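Local coordinates for TRAP dicarboxylate transporter, DctP subunit (PDB 4N91), which binds D-glucuronate in both its alpha and beta forms and probably serves as the extracytoplasmic solute-binding subunit of a TRAP transporter, at residues Ser76-Val81 / Glu100-Val105; Thr181-Met186 / Ala193-Phe198. One frame throughout, in Å; residues are numbered along the deposited sequence.

Interaction 1: residues Ser76-Val81 / Glu100-Val105; sequences SQIDMV and ETFNDV. With BDP (beta-D-glucopyranuronic acid), chain C.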
ATOM      1  N   SER A  76       7.039  -8.355 -10.164  1.00 13.48           N
ATOM      2  CA  SER A  76       6.136  -7.297  -9.776  1.00 14.25           C
ATOM      3  C   SER A  76       5.243  -7.784  -8.628  1.00 15.34           C
ATOM      4  O   SER A  76       5.185  -8.981  -8.324  1.00 16.33           O
ATOM      5  CB  SER A  76       5.253  -6.957 -10.976  1.00 17.46           C
ATOM      6  OG  SER A  76       4.367  -8.043 -11.200  1.00 23.04           O
ATOM      7  N   GLN A  77       4.551  -6.871  -7.961  1.00 14.47           N
ATOM      8  CA  GLN A  77       3.728  -7.273  -6.840  1.00 15.34           C
ATOM      9  C   GLN A  77       2.675  -8.317  -7.236  1.00 18.24           C
ATOM     10  O   GLN A  77       2.434  -9.304  -6.527  1.00 16.41           O
ATOM     11  CB  GLN A  77       3.049  -6.039  -6.253  1.00 19.03           C
ATOM     12  CG  GLN A  77       3.073  -5.997  -4.824  1.00 24.38           C
ATOM     13  CD  GLN A  77       2.585  -4.669  -4.292  1.00 15.30           C
ATOM     14  OE1 GLN A  77       1.459  -4.289  -4.549  1.00 15.61           O
ATOM     15  NE2 GLN A  77       3.408  -3.999  -3.519  1.00 14.07           N
ATOM     16  N   ILE A  78       2.047  -8.109  -8.385  1.00 16.06           N
ATOM     17  CA  ILE A  78       1.082  -9.102  -8.883  1.00 18.82           C
ATOM     18  C   ILE A  78       1.715 -10.480  -9.064  1.00 18.82           C
ATOM     19  O   ILE A  78       1.100 -11.466  -8.658  1.00 25.51           O
ATOM     20  CB  ILE A  78       0.431  -8.663 -10.217  1.00 24.57           C
ATOM     21  CG1 ILE A  78      -0.808  -7.843  -9.917  1.00 29.06           C
ATOM     22  CG2 ILE A  78       0.033  -9.880 -11.039  1.00 33.70           C
ATOM     23  CD1 ILE A  78      -1.998  -8.681  -9.347  1.00 29.95           C
ATOM     24  N   ASP A  79       2.923 -10.540  -9.637  1.00 18.88           N
ATOM     25  CA  ASP A  79       3.749 -11.763  -9.785  1.00 19.19           C
ATOM     26  C   ASP A  79       3.883 -12.419  -8.374  1.00 17.36           C
ATOM     27  O   ASP A  79       3.627 -13.616  -8.181  1.00 18.96           O
ATOM     28  CB  ASP A  79       5.206 -11.449 -10.268  1.00 25.24           C
ATOM     29  CG  ASP A  79       5.351 -11.112 -11.785  1.00 35.72           C
ATOM     30  OD1 ASP A  79       4.404 -11.321 -12.592  1.00 23.99           O
ATOM     31  OD2 ASP A  79       6.482 -10.614 -12.169  1.00 24.31           O
HETATM   32  N   MSE A  80       4.294 -11.611  -7.396  1.00 15.52           N
HETATM   33  CA  MSE A  80       4.616 -12.119  -6.057  1.00 14.95           C
HETATM   34  C   MSE A  80       3.392 -12.645  -5.320  1.00 16.12           C
HETATM   35  O   MSE A  80       3.491 -13.653  -4.622  1.00 16.13           O
HETATM   36  CB  MSE A  80       5.315 -11.042  -5.215  1.00 15.64           C
HETATM   37  CG  MSE A  80       6.690 -10.736  -5.717  1.00 14.94           C
HETATM   38 SE   MSE A  80       7.683  -9.602  -4.452  1.00 26.29          SE
HETATM   39  CE  MSE A  80       6.893  -7.879  -4.953  1.00 20.54           C
ATOM     40  N   VAL A  81       2.251 -11.978  -5.442  1.00 14.54           N
ATOM     41  CA  VAL A  81       1.042 -12.460  -4.775  1.00 16.68           C
ATOM     42  C   VAL A  81       0.714 -13.863  -5.312  1.00 19.22           C
ATOM     43  O   VAL A  81       0.376 -14.776  -4.536  1.00 20.03           O
ATOM     44  CB  VAL A  81      -0.138 -11.529  -4.957  1.00 15.52           C
ATOM     45  CG1 VAL A  81      -1.426 -12.137  -4.369  1.00 17.89           C
ATOM     46  CG2 VAL A  81       0.145 -10.190  -4.297  1.00 16.31           C
ATOM     47  N   GLU A 100      -7.877  -6.447  -3.624  1.00 16.09           N
ATOM     48  CA  GLU A 100      -9.306  -6.460  -3.932  1.00 16.83           C
ATOM     49  C   GLU A 100      -9.669  -7.311  -5.140  1.00 20.77           C
ATOM     50  O   GLU A 100     -10.808  -7.683  -5.284  1.00 22.38           O
ATOM     51  CB  GLU A 100      -9.833  -5.031  -4.109  1.00 19.30           C
ATOM     52  CG  GLU A 100      -9.280  -4.310  -5.314  1.00 18.55           C
ATOM     53  CD  GLU A 100      -9.828  -2.894  -5.490  1.00 24.53           C
ATOM     54  OE1 GLU A 100     -10.386  -2.308  -4.523  1.00 22.36           O
ATOM     55  OE2 GLU A 100      -9.678  -2.366  -6.613  1.00 27.08           O
ATOM     56  N   THR A 101      -8.705  -7.621  -6.001  1.00 20.41           N
ATOM     57  CA  THR A 101      -8.958  -8.479  -7.149  1.00 21.51           C
ATOM     58  C   THR A 101      -8.871  -9.961  -6.770  1.00 20.72           C
ATOM     59  O   THR A 101      -9.270 -10.813  -7.541  1.00 22.22           O
ATOM     60  CB  THR A 101      -8.012  -8.169  -8.346  1.00 24.53           C
ATOM     61  OG1 THR A 101      -6.648  -8.444  -8.000  1.00 23.35           O
ATOM     62  CG2 THR A 101      -8.142  -6.716  -8.764  1.00 28.03           C
ATOM     63  N   PHE A 102      -8.373 -10.244  -5.571  1.00 19.45           N
ATOM     64  CA  PHE A 102      -8.302 -11.604  -5.053  1.00 19.20           C
ATOM     65  C   PHE A 102      -9.490 -11.922  -4.154  1.00 22.76           C
ATOM     66  O   PHE A 102      -9.936 -13.066  -4.102  1.00 23.78           O
ATOM     67  CB  PHE A 102      -6.966 -11.842  -4.316  1.00 19.07           C
ATOM     68  CG  PHE A 102      -5.788 -11.829  -5.237  1.00 17.75           C
ATOM     69  CD1 PHE A 102      -5.220 -10.631  -5.634  1.00 18.83           C
ATOM     70  CD2 PHE A 102      -5.286 -13.007  -5.766  1.00 19.46           C
ATOM     71  CE1 PHE A 102      -4.147 -10.615  -6.529  1.00 19.93           C
ATOM     72  CE2 PHE A 102      -4.220 -12.989  -6.653  1.00 22.62           C
ATOM     73  CZ  PHE A 102      -3.653 -11.798  -7.024  1.00 21.16           C
ATOM     74  N   ASN A 103      -9.987 -10.919  -3.444  1.00 21.58           N
ATOM     75  CA  ASN A 103     -11.238 -11.027  -2.688  1.00 20.60           C
ATOM     76  C   ASN A 103     -11.785  -9.628  -2.510  1.00 19.70           C
ATOM     77  O   ASN A 103     -11.060  -8.713  -2.115  1.00 19.99           O
ATOM     78  CB  ASN A 103     -11.033 -11.679  -1.330  1.00 21.68           C
ATOM     79  CG  ASN A 103     -12.334 -12.041  -0.633  1.00 24.74           C
ATOM     80  OD1 ASN A 103     -13.074 -11.182  -0.154  1.00 23.42           O
ATOM     81  ND2 ASN A 103     -12.604 -13.335  -0.549  1.00 32.46           N
ATOM     82  N   ASP A 104     -13.073  -9.451  -2.788  1.00 24.31           N
ATOM     83  CA  ASP A 104     -13.643  -8.114  -2.801  1.00 23.47           C
ATOM     84  C   ASP A 104     -13.683  -7.412  -1.441  1.00 25.85           C
ATOM     85  O   ASP A 104     -13.812  -6.196  -1.397  1.00 23.98           O
ATOM     86  CB  ASP A 104     -15.043  -8.111  -3.436  1.00 27.88           C
ATOM     87  CG  ASP A 104     -16.097  -8.843  -2.609  1.00 32.16           C
ATOM     88  OD1 ASP A 104     -15.893  -9.171  -1.417  1.00 34.15           O
ATOM     89  OD2 ASP A 104     -17.192  -9.078  -3.170  1.00 40.12           O
ATOM     90  N   VAL A 105     -13.592  -8.143  -0.334  1.00 21.25           N
ATOM     91  CA  VAL A 105     -13.683  -7.481   0.954  1.00 20.00           C
ATOM     92  C   VAL A 105     -12.485  -6.553   1.213  1.00 18.27           C
ATOM     93  O   VAL A 105     -12.583  -5.619   2.009  1.00 18.67           O
ATOM     94  CB  VAL A 105     -13.883  -8.463   2.118  1.00 26.72           C
ATOM     95  CG1 VAL A 105     -12.579  -9.075   2.560  1.00 22.83           C
ATOM     96  CG2 VAL A 105     -14.552  -7.749   3.284  1.00 32.45           C
TER
HETATM   97  C1  BDP C 402       3.673   2.295  -2.679  0.66 11.04           C
HETATM   98  C2  BDP C 402       3.310   1.077  -1.962  0.66 10.84           C
HETATM   99  C3  BDP C 402       3.650  -0.132  -2.784  0.66 11.12           C
HETATM  100  C4  BDP C 402       2.971  -0.112  -4.043  0.66 11.11           C
HETATM  101  C5  BDP C 402       3.285   1.150  -4.747  0.66  9.51           C
HETATM  102  C6  BDP C 402       2.459   1.309  -6.049  0.66 11.29           C
HETATM  103  O2  BDP C 402       4.310   1.059  -0.868  0.66 10.60           O
HETATM  104  O3  BDP C 402       3.317  -1.351  -2.040  0.66 12.27           O
HETATM  105  O4  BDP C 402       3.222  -1.166  -4.822  0.66 12.65           O
HETATM  106  O5  BDP C 402       2.952   2.313  -3.911  0.66 12.23           O
HETATM  107  O6A BDP C 402       2.570   0.371  -6.868  0.66 12.50           O
HETATM  108  O1  BDP C 402       3.066   3.397  -1.958  0.66 11.71           O
HETATM  109  O6B BDP C 402       1.938   2.419  -6.304  0.66 13.00           O
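Phe102 reaches from the loop after helix 96-99 to the start of helix 77-86. There CG1 of Val81 lies over one face of the Phe102 ring, 3.8 Å from its centroid and 22° off the normal, a CH-pi contact shifted toward the rim. Val81 CG1 is turned to the ring because it stands anti to the backbone N (chi1 174°). This is the tight part, with Val81 CG1 3.5 Å from Phe102 CZ. Ile98 and Ala94 also pack on Val81. The looser part is at the ring edge, where Ile78 CD1 lies 4.0 Å from Phe102 CE1, near the ring plane. Ile78 and Phe102 are both partly exposed. An alanine in place of Phe102 would probably leave Val81 CG1 without its aromatic face and open a gap between loop and helix. The helix start is fixed by a capping box: Asp79 N donates to Ser76 OG (3.3 Å), and Ser76 N to Asp79 OD2 (3.1 Å). Beside it, Gln77 NE2 donates to O3 of the bound beta-D-glucuronate at 3.0 Å, while Gln77 OE1 accepts from Ser95 N. Loop and helix are therefore held by apolar packing, while the polar end of Gln77 in the same helix grips the sugar.

Interaction 2: residues Thr181-Met186 / Ala193-Phe198; sequences TNVRMM and ASPMGF. With BDP (beta-D-glucopyranuronic acid), chain C.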
ATOM      1  N   THR A 181     -10.905  -0.283  -8.237  1.00 14.43           N
ATOM      2  CA  THR A 181     -11.344   0.874  -7.458  1.00 18.15           C
ATOM      3  C   THR A 181     -10.660   2.149  -7.939  1.00 15.40           C
ATOM      4  O   THR A 181     -11.313   3.169  -8.208  1.00 16.53           O
ATOM      5  CB  THR A 181     -11.074   0.652  -5.955  1.00 22.80           C
ATOM      6  OG1 THR A 181     -11.977  -0.334  -5.480  1.00 27.53           O
ATOM      7  CG2 THR A 181     -11.244   1.950  -5.183  1.00 35.73           C
ATOM      8  N   ASN A 182      -9.343   2.079  -8.127  1.00 15.89           N
ATOM      9  CA  ASN A 182      -8.604   3.235  -8.591  1.00 15.69           C
ATOM     10  C   ASN A 182      -8.920   3.613 -10.023  1.00 14.38           C
ATOM     11  O   ASN A 182      -8.901   4.791 -10.373  1.00 17.87           O
ATOM     12  CB  ASN A 182      -7.102   3.053  -8.369  1.00 20.84           C
ATOM     13  CG  ASN A 182      -6.734   3.236  -6.907  1.00 31.46           C
ATOM     14  OD1 ASN A 182      -6.812   2.305  -6.119  1.00 36.86           O
ATOM     15  ND2 ASN A 182      -6.377   4.464  -6.537  1.00 32.21           N
ATOM     16  N   VAL A 183      -9.187   2.634 -10.872  1.00 13.92           N
ATOM     17  CA  VAL A 183      -9.628   2.967 -12.221  1.00 16.17           C
ATOM     18  C   VAL A 183     -10.932   3.780 -12.180  1.00 17.80           C
ATOM     19  O   VAL A 183     -11.066   4.808 -12.846  1.00 16.73           O
ATOM     20  CB  VAL A 183      -9.802   1.718 -13.057  1.00 18.02           C
ATOM     21  CG1 VAL A 183     -10.479   2.049 -14.390  1.00 20.38           C
ATOM     22  CG2 VAL A 183      -8.444   1.064 -13.277  1.00 17.92           C
ATOM     23  N   ARG A 184     -11.902   3.315 -11.393  1.00 16.56           N
ATOM     24  CA  ARG A 184     -13.163   4.024 -11.253  1.00 17.77           C
ATOM     25  C   ARG A 184     -12.956   5.427 -10.662  1.00 18.19           C
ATOM     26  O   ARG A 184     -13.600   6.378 -11.074  1.00 17.34           O
ATOM     27  CB  ARG A 184     -14.141   3.219 -10.399  1.00 18.22           C
ATOM     28  CG  ARG A 184     -15.473   3.882 -10.182  1.00 21.87           C
ATOM     29  CD  ARG A 184     -16.247   4.096 -11.457  1.00 28.26           C
ATOM     30  NE  ARG A 184     -17.575   4.622 -11.140  1.00 29.44           N
ATOM     31  CZ  ARG A 184     -18.303   5.372 -11.958  1.00 37.09           C
ATOM     32  NH1 ARG A 184     -17.852   5.682 -13.172  1.00 35.09           N
ATOM     33  NH2 ARG A 184     -19.489   5.816 -11.554  1.00 36.03           N
HETATM   34  N   MSE A 185     -12.051   5.553  -9.700  1.00 16.66           N
HETATM   35  CA  MSE A 185     -11.750   6.858  -9.132  1.00 17.06           C
HETATM   36  C   MSE A 185     -11.274   7.820 -10.225  1.00 16.78           C
HETATM   37  O   MSE A 185     -11.672   8.996 -10.249  1.00 17.59           O
HETATM   38  CB  MSE A 185     -10.685   6.732  -8.041  1.00 17.04           C
HETATM   39  CG  MSE A 185     -10.430   8.040  -7.321  1.00 19.05           C
HETATM   40 SE   MSE A 185      -8.952   7.871  -6.033  1.00 29.24          SE
HETATM   41  CE  MSE A 185      -7.454   7.817  -7.303  1.00 26.01           C
HETATM   42  N   MSE A 186     -10.416   7.346 -11.136  1.00 15.54           N
HETATM   43  CA  MSE A 186      -9.911   8.244 -12.180  1.00 15.35           C
HETATM   44  C   MSE A 186     -11.048   8.633 -13.124  1.00 16.17           C
HETATM   45  O   MSE A 186     -11.106   9.783 -13.565  1.00 18.38           O
HETATM   46  CB  MSE A 186      -8.760   7.650 -12.980  1.00 14.72           C
HETATM   47  CG  MSE A 186      -7.542   7.292 -12.150  1.00 16.16           C
HETATM   48 SE   MSE A 186      -6.905   8.750 -10.977  1.00 23.81          SE
HETATM   49  CE  MSE A 186      -6.894  10.198 -12.215  1.00 15.13           C
ATOM     50  N   ALA A 193      -7.233   6.258 -16.365  1.00 16.60           N
ATOM     51  CA  ALA A 193      -6.257   5.465 -15.631  1.00 13.55           C
ATOM     52  C   ALA A 193      -5.387   4.603 -16.534  1.00 14.83           C
ATOM     53  O   ALA A 193      -5.869   3.997 -17.486  1.00 16.24           O
ATOM     54  CB  ALA A 193      -6.966   4.570 -14.670  1.00 14.49           C
ATOM     55  N   SER A 194      -4.120   4.466 -16.156  1.00 12.76           N
ATOM     56  CA  SER A 194      -3.216   3.543 -16.802  1.00 11.64           C
ATOM     57  C   SER A 194      -2.644   2.632 -15.751  1.00 11.72           C
ATOM     58  O   SER A 194      -1.632   2.936 -15.151  1.00 12.94           O
ATOM     59  CB  SER A 194      -2.051   4.279 -17.479  1.00 17.81           C
ATOM     60  OG  SER A 194      -2.500   4.934 -18.632  1.00 22.40           O
ATOM     61  N   PRO A 195      -3.284   1.484 -15.535  1.00 11.77           N
ATOM     62  CA  PRO A 195      -2.777   0.571 -14.489  1.00 10.82           C
ATOM     63  C   PRO A 195      -1.512  -0.149 -14.927  1.00 14.50           C
ATOM     64  O   PRO A 195      -1.457  -0.627 -16.059  1.00 13.75           O
ATOM     65  CB  PRO A 195      -3.904  -0.442 -14.303  1.00 14.82           C
ATOM     66  CG  PRO A 195      -5.001  -0.003 -15.214  1.00 22.60           C
ATOM     67  CD  PRO A 195      -4.541   1.033 -16.130  1.00 15.54           C
HETATM   68  N   MSE A 196      -0.511  -0.206 -14.057  1.00 11.10           N
HETATM   69  CA  MSE A 196       0.735  -0.916 -14.359  1.00 14.09           C
HETATM   70  C   MSE A 196       1.503  -1.096 -13.065  1.00 15.26           C
HETATM   71  O   MSE A 196       1.223  -0.425 -12.063  1.00 12.94           O
HETATM   72  CB  MSE A 196       1.597  -0.131 -15.349  1.00 13.85           C
HETATM   73  CG  MSE A 196       2.100   1.175 -14.767  1.00 10.83           C
HETATM   74 SE   MSE A 196       3.051   2.303 -16.060  1.00 19.59          SE
HETATM   75  CE  MSE A 196       1.578   2.810 -17.149  1.00 14.78           C
ATOM     76  N   GLY A 197       2.476  -1.997 -13.085  1.00 12.66           N
ATOM     77  CA  GLY A 197       3.287  -2.253 -11.918  1.00 13.04           C
ATOM     78  C   GLY A 197       4.231  -1.124 -11.549  1.00 12.01           C
ATOM     79  O   GLY A 197       4.632  -0.339 -12.382  1.00 11.87           O
ATOM     80  N   PHE A 198       4.568  -1.066 -10.272  1.00 11.78           N
ATOM     81  CA  PHE A 198       5.280   0.078  -9.699  1.00 11.90           C
ATOM     82  C   PHE A 198       6.628   0.289 -10.380  1.00  9.72           C
ATOM     83  O   PHE A 198       7.031   1.416 -10.646  1.00 11.15           O
ATOM     84  CB  PHE A 198       5.435  -0.181  -8.214  1.00 10.21           C
ATOM     85  CG  PHE A 198       5.895   1.005  -7.396  1.00 12.30           C
ATOM     86  CD1 PHE A 198       5.352   2.263  -7.589  1.00 13.59           C
ATOM     87  CD2 PHE A 198       6.817   0.832  -6.391  1.00 16.92           C
ATOM     88  CE1 PHE A 198       5.747   3.334  -6.815  1.00 15.65           C
ATOM     89  CE2 PHE A 198       7.220   1.913  -5.606  1.00 17.01           C
ATOM     90  CZ  PHE A 198       6.681   3.143  -5.812  1.00 16.78           C
TER
HETATM   91  C1  BDP C 402       3.673   2.295  -2.679  0.66 11.04           C
HETATM   92  C2  BDP C 402       3.310   1.077  -1.962  0.66 10.84           C
HETATM   93  C3  BDP C 402       3.650  -0.132  -2.784  0.66 11.12           C
HETATM   94  C4  BDP C 402       2.971  -0.112  -4.043  0.66 11.11           C
HETATM   95  C5  BDP C 402       3.285   1.150  -4.747  0.66  9.51           C
HETATM   96  C6  BDP C 402       2.459   1.309  -6.049  0.66 11.29           C
HETATM   97  O2  BDP C 402       4.310   1.059  -0.868  0.66 10.60           O
HETATM   98  O3  BDP C 402       3.317  -1.351  -2.040  0.66 12.27           O
HETATM   99  O4  BDP C 402       3.222  -1.166  -4.822  0.66 12.65           O
HETATM  100  O5  BDP C 402       2.952   2.313  -3.911  0.66 12.23           O
HETATM  101  O6A BDP C 402       2.570   0.371  -6.868  0.66 12.50           O
HETATM  102  O1  BDP C 402       3.066   3.397  -1.958  0.66 11.71           O
HETATM  103  O6B BDP C 402       1.938   2.419  -6.304  0.66 13.00           O
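Ala193 pushes its methyl against helix 180-188, into a shallow hollow between Val183 and Met186, one helical turn apart. Ala193 CB is 3.8 Å from Met186 CG and 4.0 Å from Val183 CA, and the small methyl lets the backbones come close. Met186 offers the base of its chain, CB and CG. Beyond CG this selenomethionine bends at chi2 (-51°) and chi3 (-48°), which leads its end away from the strand. Val183 forms the other wall of the hollow. Its CG2 touches Ala193 CB at 4.1 Å and also reaches Pro195 CG at 4.1 Å, where the two side chains cross at about a right angle. Farther along, past the end of strand 192-195, Phe198 lays its ring against the beta-D-glucuronate. C5 of the sugar stands 3.6 Å above the ring plane, over its centre. Phe198 CB comes to 3.2 Å from the carboxylate atom O6A. The short segments of helix and strand run nearly antiparallel, at 160°, with axes 8.4 Å apart. They are the second and third elements of a beta-alpha-beta unit that begins with strand 173-176. Strand 192-195 pairs in parallel with that strand, whose Val176 also touches Ala193 and Met186. Helix 301-317 packs against the helix through Met185.

Along the chain, interaction 1 comes first. Its 18 intervening residues include the rest of helix 77-86, strand 91-95 and helix 96-99, and the loop closes when 100-105 returns to the helix start. Interaction 2 opens much later and closes a shorter loop, the return from helix 180-188 to strand 192-195. The two are in series, neither nested nor crossed. Interaction 1 ties a loop to a helix beside the five-stranded sheet; interaction 2 ties a helix to the two-stranded parallel sheet. They meet where Glu100 OE1 and Thr181 OG1 form a probable hydrogen bond of 2.7 Å. Both also touch the bound glucuronate, through Gln77 and Phe198.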